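Local coordinates for protein exotoxin A (Pseudomonas aeruginosa, PDB 1IKP) that enters host cells as a secreted three-domain toxin and ADP-ribosylates elongation factor 2 using NAD, halting protein synthesis, at residues N100-I105 / S188-G193. The protein carries 2 engineered substitutions. Numbering follows the deposited sequence.
Sequences NWLVPI and SEWASG
Trp190 reaches from the weakly bonded helical turn around 188-191 to Leu102 and Pro104 on strand 97-106; its long, flat indole covers the 8.8 Å between the CA atoms of Trp190 and Pro104, which is why tryptophan suits the place. From CB the side chain runs outward with CG anti to the backbone N (chi1 176°), which carries the indole toward the strand. Its NE1, the one polar atom of the ring, is bonded to Asn112 OD1, so this buried N-H is satisfied while the benzo ring packs mainly against carbon atoms. CZ2 lies against Pro104 CD at 3.6 Å, and CH2 meets the same CD at 3.5 Å. Pro104 suits the spot because its ring presents the C-H groups of CB, CG and CD: CB stands over the six-membered ring in a CH-pi contact, 4.0 Å from the centroid and 17° off the normal. Leu102 offers an apolar CB to CZ3 at 3.8 Å, while Leu102 O approaches CH2 at the ring edge. Lys114, Pro110 and Glu270 also touch Trp190. The indole thus joins this turn to the concanavalin-like receptor-binding domain's beta-sheet, where antiparallel strands 40-49 and 112-120 flank strand 97-106.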
loop_
_atom_site.group_PDB
_atom_site.type_symbol
_atom_site.label_atom_id
_atom_site.label_comp_id
_atom_site.label_asym_id
_atom_site.label_seq_id
_atom_site.Cartn_x
_atom_site.Cartn_y
_atom_site.Cartn_z
ATOM N N ASN A 100 -19.448 4.565 9.375
ATOM C CA ASN A 100 -19.281 5.040 8.006
ATOM C C ASN A 100 -19.072 3.920 7.002
ATOM O O ASN A 100 -18.297 2.993 7.254
ATOM C CB ASN A 100 -18.041 5.938 7.883
ATOM C CG ASN A 100 -18.106 7.175 8.753
ATOM O OD1 ASN A 100 -18.488 8.256 8.292
ATOM N ND2 ASN A 100 -17.726 7.014 10.024
ATOM N N TRP A 101 -19.767 3.983 5.875
ATOM C CA TRP A 101 -19.440 3.016 4.837
ATOM C C TRP A 101 -19.509 3.713 3.486
ATOM O O TRP A 101 -20.308 4.641 3.279
ATOM C CB TRP A 101 -20.269 1.703 4.918
ATOM C CG TRP A 101 -21.705 1.755 4.604
ATOM C CD1 TRP A 101 -22.300 1.401 3.429
ATOM C CD2 TRP A 101 -22.762 2.112 5.503
ATOM N NE1 TRP A 101 -23.669 1.505 3.538
ATOM C CE2 TRP A 101 -23.976 1.946 4.799
ATOM C CE3 TRP A 101 -22.802 2.559 6.834
ATOM C CZ2 TRP A 101 -25.223 2.213 5.374
ATOM C CZ3 TRP A 101 -24.057 2.825 7.418
ATOM C CH2 TRP A 101 -25.248 2.650 6.675
ATOM N N LEU A 102 -18.619 3.300 2.583
ATOM C CA LEU A 102 -18.516 3.890 1.260
ATOM C C LEU A 102 -18.886 2.876 0.195
ATOM O O LEU A 102 -18.355 1.753 0.171
ATOM C CB LEU A 102 -17.080 4.370 0.997
ATOM C CG LEU A 102 -16.393 5.200 2.080
ATOM C CD1 LEU A 102 -14.991 5.573 1.641
ATOM C CD2 LEU A 102 -17.224 6.442 2.374
ATOM N N VAL A 103 -19.794 3.283 -0.689
ATOM C CA VAL A 103 -20.227 2.433 -1.801
ATOM C C VAL A 103 -19.842 3.154 -3.100
ATOM O O VAL A 103 -20.327 4.258 -3.368
ATOM C CB VAL A 103 -21.753 2.191 -1.759
ATOM C CG1 VAL A 103 -22.181 1.272 -2.928
ATOM C CG2 VAL A 103 -22.129 1.565 -0.412
ATOM N N PRO A 104 -18.955 2.549 -3.914
ATOM C CA PRO A 104 -18.559 3.204 -5.159
ATOM C C PRO A 104 -19.628 2.991 -6.210
ATOM O O PRO A 104 -20.372 2.015 -6.160
ATOM C CB PRO A 104 -17.229 2.530 -5.489
ATOM C CG PRO A 104 -17.476 1.109 -5.055
ATOM C CD PRO A 104 -18.240 1.266 -3.735
ATOM N N ILE A 105 -19.719 3.945 -7.138
ATOM C CA ILE A 105 -20.688 3.844 -8.223
ATOM C C ILE A 105 -19.954 4.165 -9.524
ATOM O O ILE A 105 -18.972 4.910 -9.544
ATOM C CB ILE A 105 -21.925 4.788 -8.010
ATOM C CG1 ILE A 105 -21.477 6.234 -7.832
ATOM C CG2 ILE A 105 -22.751 4.305 -6.816
ATOM C CD1 ILE A 105 -22.646 7.206 -7.663
ATOM N N SER A 188 -7.487 5.040 -8.165
ATOM C CA SER A 188 -6.322 4.843 -7.312
ATOM C C SER A 188 -6.494 5.346 -5.876
ATOM O O SER A 188 -6.027 4.707 -4.937
ATOM C CB SER A 188 -5.079 5.488 -7.942
ATOM O OG SER A 188 -5.305 6.856 -8.211
ATOM N N GLU A 189 -7.167 6.478 -5.692
ATOM C CA GLU A 189 -7.347 7.014 -4.353
ATOM C C GLU A 189 -8.162 6.074 -3.460
ATOM O O GLU A 189 -7.896 5.959 -2.268
ATOM C CB GLU A 189 -8.034 8.389 -4.428
ATOM C CG GLU A 189 -7.231 9.473 -5.175
ATOM C CD GLU A 189 -7.490 9.507 -6.681
ATOM O OE1 GLU A 189 -8.160 8.603 -7.230
ATOM O OE2 GLU A 189 -7.009 10.465 -7.333
ATOM N N TRP A 190 -9.141 5.411 -4.064
ATOM C CA TRP A 190 -10.033 4.482 -3.368
ATOM C C TRP A 190 -9.264 3.413 -2.588
ATOM O O TRP A 190 -9.646 3.038 -1.488
ATOM C CB TRP A 190 -10.974 3.837 -4.397
ATOM C CG TRP A 190 -11.892 2.778 -3.867
ATOM C CD1 TRP A 190 -11.704 1.412 -3.898
ATOM C CD2 TRP A 190 -13.164 2.986 -3.239
ATOM N NE1 TRP A 190 -12.774 0.776 -3.332
ATOM C CE2 TRP A 190 -13.687 1.713 -2.917
ATOM C CE3 TRP A 190 -13.918 4.132 -2.911
ATOM C CZ2 TRP A 190 -14.917 1.552 -2.284
ATOM C CZ3 TRP A 190 -15.146 3.967 -2.282
ATOM C CH2 TRP A 190 -15.632 2.682 -1.973
ATOM N N ALA A 191 -8.150 2.962 -3.140
ATOM C CA ALA A 191 -7.370 1.911 -2.502
ATOM C C ALA A 191 -6.262 2.420 -1.573
ATOM O O ALA A 191 -5.601 1.635 -0.886
ATOM C CB ALA A 191 -6.782 0.999 -3.586
ATOM N N SER A 192 -6.066 3.732 -1.521
ATOM C CA SER A 192 -5.001 4.285 -0.692
ATOM C C SER A 192 -5.521 5.214 0.375
ATOM O O SER A 192 -6.725 5.349 0.562
ATOM C CB SER A 192 -4.002 5.071 -1.550
ATOM O OG SER A 192 -4.605 6.281 -1.997
ATOM N N GLY A 193 -4.604 5.859 1.083
ATOM C CA GLY A 193 -5.011 6.779 2.126
ATOM C C GLY A 193 -5.742 7.977 1.541
ATOM O O GLY A 193 -6.487 8.660 2.254
#